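Local structure of maquette-3 (Escherichia coli, 6Z0C) at residues Gln18-Leu21 with Gln22-Gln26; Gln116-Gln119 with Gln120-Lys124. The protein has no known natural function, being a computationally designed four-helix bundle probably made to test how buried charged networks affect the stability of an artificial protein. All coordinates share one frame; numbering follows the deposited sequence.

Contact 1. Residues Gln18-Leu21 with Gln22-Gln26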
loop_
_atom_site.group_PDB
_atom_site.type_symbol
_atom_site.label_atom_id
_atom_site.label_comp_id
_atom_site.label_asym_id
_atom_site.label_seq_id
_atom_site.Cartn_x
_atom_site.Cartn_y
_atom_site.Cartn_z
ATOM N N GLN A 18 6.410 9.135 7.363
ATOM C CA GLN A 18 5.323 9.016 8.375
ATOM C C GLN A 18 4.022 9.527 7.748
ATOM O O GLN A 18 3.011 8.808 7.825
ATOM C CB GLN A 18 5.662 9.773 9.663
ATOM C CG GLN A 18 6.655 9.043 10.558
ATOM C CD GLN A 18 7.125 9.875 11.728
ATOM O OE1 GLN A 18 7.079 11.104 11.706
ATOM N NE2 GLN A 18 7.597 9.204 12.767
ATOM N N GLN A 19 4.064 10.708 7.124
ATOM C CA GLN A 19 2.890 11.334 6.456
ATOM C C GLN A 19 2.416 10.432 5.310
ATOM O O GLN A 19 1.195 10.284 5.147
ATOM C CB GLN A 19 3.222 12.743 5.964
ATOM C CG GLN A 19 3.346 13.757 7.094
ATOM C CD GLN A 19 3.403 15.182 6.604
ATOM O OE1 GLN A 19 2.882 15.518 5.541
ATOM N NE2 GLN A 19 4.034 16.042 7.389
ATOM N N LEU A 20 3.340 9.832 4.554
ATOM C CA LEU A 20 2.993 8.954 3.406
ATOM C C LEU A 20 2.254 7.712 3.917
ATOM O O LEU A 20 1.240 7.342 3.308
ATOM C CB LEU A 20 4.263 8.578 2.638
ATOM C CG LEU A 20 4.058 7.672 1.427
ATOM C CD1 LEU A 20 3.042 8.266 0.462
ATOM C CD2 LEU A 20 5.385 7.423 0.721
ATOM N N LEU A 21 2.720 7.101 5.008
ATOM C CA LEU A 21 2.073 5.886 5.570
ATOM C C LEU A 21 0.671 6.245 6.082
ATOM O O LEU A 21 -0.239 5.405 5.930
ATOM C CB LEU A 21 2.954 5.286 6.669
ATOM C CG LEU A 21 4.189 4.533 6.173
ATOM C CD1 LEU A 21 5.113 4.190 7.331
ATOM C CD2 LEU A 21 3.803 3.273 5.409
ATOM N N GLN A 22 0.486 7.453 6.619
ATOM C CA GLN A 22 -0.847 7.955 7.052
ATOM C C GLN A 22 -1.746 8.087 5.815
ATOM O O GLN A 22 -2.905 7.633 5.878
ATOM C CB GLN A 22 -0.713 9.276 7.810
ATOM C CG GLN A 22 -0.096 9.119 9.193
ATOM C CD GLN A 22 0.125 10.441 9.889
ATOM O OE1 GLN A 22 -0.508 11.448 9.576
ATOM N NE2 GLN A 22 1.034 10.448 10.851
ATOM N N GLU A 23 -1.225 8.668 4.731
ATOM C CA GLU A 23 -1.945 8.825 3.438
ATOM C C GLU A 23 -2.332 7.441 2.900
ATOM O O GLU A 23 -3.472 7.281 2.438
ATOM C CB GLU A 23 -1.083 9.597 2.436
ATOM C CG GLU A 23 -1.791 9.894 1.129
ATOM C CD GLU A 23 -1.021 10.792 0.175
ATOM O OE1 GLU A 23 0.178 11.052 0.437
ATOM O OE2 GLU A 23 -1.619 11.225 -0.830
ATOM N N ILE A 24 -1.412 6.476 2.961
ATOM C CA ILE A 24 -1.658 5.063 2.549
ATOM C C ILE A 24 -2.794 4.472 3.401
ATOM O O ILE A 24 -3.713 3.872 2.821
ATOM C CB ILE A 24 -0.358 4.239 2.630
ATOM C CG1 ILE A 24 0.562 4.566 1.449
ATOM C CG2 ILE A 24 -0.663 2.753 2.732
ATOM C CD1 ILE A 24 1.956 4.002 1.567
ATOM N N GLN A 25 -2.738 4.619 4.723
ATOM C CA GLN A 25 -3.773 4.061 5.639
ATOM C C GLN A 25 -5.139 4.686 5.324
ATOM O O GLN A 25 -6.144 3.942 5.328
ATOM C CB GLN A 25 -3.373 4.260 7.102
ATOM C CG GLN A 25 -2.106 3.503 7.473
ATOM C CD GLN A 25 -2.186 2.868 8.838
ATOM O OE1 GLN A 25 -2.226 3.554 9.857
ATOM N NE2 GLN A 25 -2.205 1.545 8.864
ATOM N N GLN A 26 -5.182 5.992 5.048
ATOM C CA GLN A 26 -6.442 6.707 4.707
ATOM C C GLN A 26 -6.980 6.182 3.371
ATOM O O GLN A 26 -8.203 5.971 3.280
ATOM C CB GLN A 26 -6.235 8.223 4.658
ATOM C CG GLN A 26 -7.510 9.002 4.348
ATOM C CD GLN A 26 -8.613 8.755 5.351
ATOM O OE1 GLN A 26 -8.367 8.517 6.532
ATOM N NE2 GLN A 26 -9.849 8.811 4.884
#

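Contact 2. Residues Gln116-Gln119 with Gln120-Lys124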
loop_
_atom_site.group_PDB
_atom_site.type_symbol
_atom_site.label_atom_id
_atom_site.label_comp_id
_atom_site.label_asym_id
_atom_site.label_seq_id
_atom_site.Cartn_x
_atom_site.Cartn_y
_atom_site.Cartn_z
ATOM N N GLN A 116 15.876 -2.570 5.430
ATOM C CA GLN A 116 15.630 -3.764 4.574
ATOM C C GLN A 116 14.278 -4.398 4.927
ATOM O O GLN A 116 13.566 -4.813 3.991
ATOM C CB GLN A 116 16.765 -4.784 4.694
ATOM C CG GLN A 116 17.913 -4.517 3.731
ATOM C CD GLN A 116 17.503 -4.662 2.282
ATOM O OE1 GLN A 116 16.702 -5.523 1.921
ATOM N NE2 GLN A 116 18.055 -3.810 1.435
ATOM N N LYS A 117 13.936 -4.483 6.216
ATOM C CA LYS A 117 12.624 -5.019 6.672
ATOM C C LYS A 117 11.511 -4.151 6.077
ATOM O O LYS A 117 10.539 -4.721 5.548
ATOM C CB LYS A 117 12.546 -5.069 8.201
ATOM C CG LYS A 117 13.307 -6.220 8.840
ATOM C CD LYS A 117 13.158 -6.280 10.346
ATOM C CE LYS A 117 14.030 -7.339 10.985
ATOM N NZ LYS A 117 13.759 -7.461 12.436
ATOM N N ILE A 118 11.661 -2.826 6.141
ATOM C CA ILE A 118 10.661 -1.860 5.594
ATOM C C ILE A 118 10.554 -2.099 4.082
ATOM O O ILE A 118 9.424 -2.259 3.597
ATOM C CB ILE A 118 11.021 -0.400 5.945
ATOM C CG1 ILE A 118 10.929 -0.147 7.454
ATOM C CG2 ILE A 118 10.146 0.576 5.164
ATOM C CD1 ILE A 118 11.482 1.187 7.898
ATOM N N GLN A 119 11.688 -2.168 3.376
ATOM C CA GLN A 119 11.737 -2.428 1.909
ATOM C C GLN A 119 10.969 -3.717 1.578
ATOM O O GLN A 119 10.169 -3.693 0.620
ATOM C CB GLN A 119 13.187 -2.491 1.428
ATOM C CG GLN A 119 13.328 -2.895 -0.033
ATOM C CD GLN A 119 14.724 -2.662 -0.560
ATOM O OE1 GLN A 119 15.641 -2.299 0.174
ATOM N NE2 GLN A 119 14.895 -2.868 -1.854
ATOM N N GLN A 120 11.202 -4.796 2.335
ATOM C CA GLN A 120 10.558 -6.124 2.125
ATOM C C GLN A 120 9.039 -6.008 2.343
ATOM O O GLN A 120 8.294 -6.613 1.543
ATOM C CB GLN A 120 11.195 -7.183 3.027
ATOM C CG GLN A 120 12.587 -7.605 2.568
ATOM C CD GLN A 120 13.325 -8.456 3.573
ATOM O OE1 GLN A 120 13.000 -8.489 4.760
ATOM N NE2 GLN A 120 14.347 -9.151 3.101
ATOM N N LEU A 121 8.595 -5.260 3.361
ATOM C CA LEU A 121 7.150 -5.000 3.630
ATOM C C LEU A 121 6.523 -4.275 2.431
ATOM O O LEU A 121 5.409 -4.656 2.030
ATOM C CB LEU A 121 6.977 -4.162 4.903
ATOM C CG LEU A 121 7.188 -4.875 6.238
ATOM C CD1 LEU A 121 6.916 -3.918 7.388
ATOM C CD2 LEU A 121 6.307 -6.111 6.369
ATOM N N LEU A 122 7.203 -3.260 1.891
ATOM C CA LEU A 122 6.691 -2.437 0.758
ATOM C C LEU A 122 6.638 -3.274 -0.525
ATOM O O LEU A 122 5.698 -3.071 -1.319
ATOM C CB LEU A 122 7.586 -1.215 0.555
ATOM C CG LEU A 122 7.616 -0.206 1.700
ATOM C CD1 LEU A 122 8.637 0.879 1.408
ATOM C CD2 LEU A 122 6.242 0.399 1.948
ATOM N N GLN A 123 7.615 -4.157 -0.740
ATOM C CA GLN A 123 7.665 -5.034 -1.942
ATOM C C GLN A 123 6.475 -6.001 -1.898
ATOM O O GLN A 123 5.791 -6.128 -2.927
ATOM C CB GLN A 123 9.024 -5.731 -2.042
ATOM C CG GLN A 123 10.118 -4.792 -2.527
ATOM C CD GLN A 123 11.491 -5.420 -2.540
ATOM O OE1 GLN A 123 11.653 -6.621 -2.339
ATOM N NE2 GLN A 123 12.498 -4.597 -2.780
ATOM N N LYS A 124 6.226 -6.628 -0.744
ATOM C CA LYS A 124 5.052 -7.511 -0.488
ATOM C C LYS A 124 3.773 -6.708 -0.749
ATOM O O LYS A 124 2.902 -7.185 -1.507
ATOM C CB LYS A 124 5.119 -8.047 0.948
ATOM C CG LYS A 124 3.917 -8.851 1.431
ATOM C CD LYS A 124 3.951 -9.110 2.931
ATOM C CE LYS A 124 2.607 -9.472 3.531
ATOM N NZ LYS A 124 2.446 -10.938 3.686
#

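Contact 1. Residues Gln18-Leu21 with Gln22-Gln26
Ile24 CD1 touches two leucines of the preceding turn, 4.2 Å from Leu20 CG and 4.3 Å from Leu21 CD2. These three side chains are the buried, apolar part of the contact. Ile24 carries CG1 beside its own backbone N (chi1 -76°), which lays the CG1 methylene over the backbone carbonyl one turn back, 3.4 Å from Leu20 O. The same oxygen accepts the hydrogen bond from Ile24 N at 2.8 Å, so backbone and side chain of Ile24 both rest on it. Leu21 O is used in a similar way. It takes the bond from Gln25 N, and Gln25 CG sits 3.1 Å from it.

The polar side is looser. Gln22 is exposed and runs back along the helix, with its CG 3.4 Å from Gln18 O. Glu23 is extended and also exposed. Its OE1 comes no nearer than 4.0 Å to Leu20 CD1, and the two side chains pass at a slant. Gln19 is exposed too and meets the following turn through its backbone: its O accepts from Glu23 N at 2.9 Å. The backbone bonds run i to i+4, and the side chains meet at i+3 and i+4, within one alpha helix of the four-helix bundle. Leu20 packs on Ala179 and Leu182 of helix 152-194, and Ile24 and Glu23 on its Leu175. Leu21 and Gln25 touch Gln83 and Gln76 of helix 52-99.

Contact 2. Residues Gln116-Gln119 with Gln120-Lys124
Ile118 and Leu122 lie side by side and point the same way, one turn apart on an alpha helix of the four-helix bundle. Ile118 CG2 meets Leu122 CD1 at 4.1 Å. Leu122 has CG beside its own backbone N (chi1 -65°), and CG therefore leans back to 3.3 Å from Ile118 O. That oxygen also accepts the bond from Leu122 N, which lies nearly along the C=O axis. Both residues are buried. They face Phe17 of helix 4-48 and Val183 of helix 152-194.

Gln119 and Gln123 are set differently. Their side chains cross, and their amide planes stand nearly perpendicular, 88° apart. Gln119 sends CG away from its backbone N (chi1 174°), whereas Gln123 keeps CG beside its own. The extended Gln123 chain runs back over the preceding turn, where its CG lies 3.3 Å from Gln119 O. Gln123 CD is 4.0 Å from Gln119 CG. An alanine here removes the chain that crosses Gln119, and the Gln119 amide would probably be freer to turn.

On the outer side, Gln120 is extended and lies back over the turn before it. Its CG is 3.3 Å from Gln116 O, which also accepts from Gln120 N. Leu121 touches Glu81 and Leu85 of helix 52-99, and Ile118 also reaches Leu85. Leu121 N bonds to Lys117 O at 3.0 Å, and Leu121 CG rests 3.4 Å from that same oxygen.

In the fold
From the N terminus, the chain enters helix 4-48, where contact 1 lies. It then passes through helix 52-99 and reaches contact 2 on helix 105-144. Helix 152-194 completes the bundle. Each contact joins consecutive turns of one helix, so neither closes a loop. They follow in series and neither nest nor cross. The centres of contact 1 and contact 2 are about 16 Å apart, and the two do not touch. Both contacts pack against helices 52-99 and 152-194, and Ala179 touches both. Contact 2 also reaches helix 4-48 directly through Phe17, the residue just before contact 1. Their buried residues face the bundle interior, while glutamines and charged residues lie largely outward.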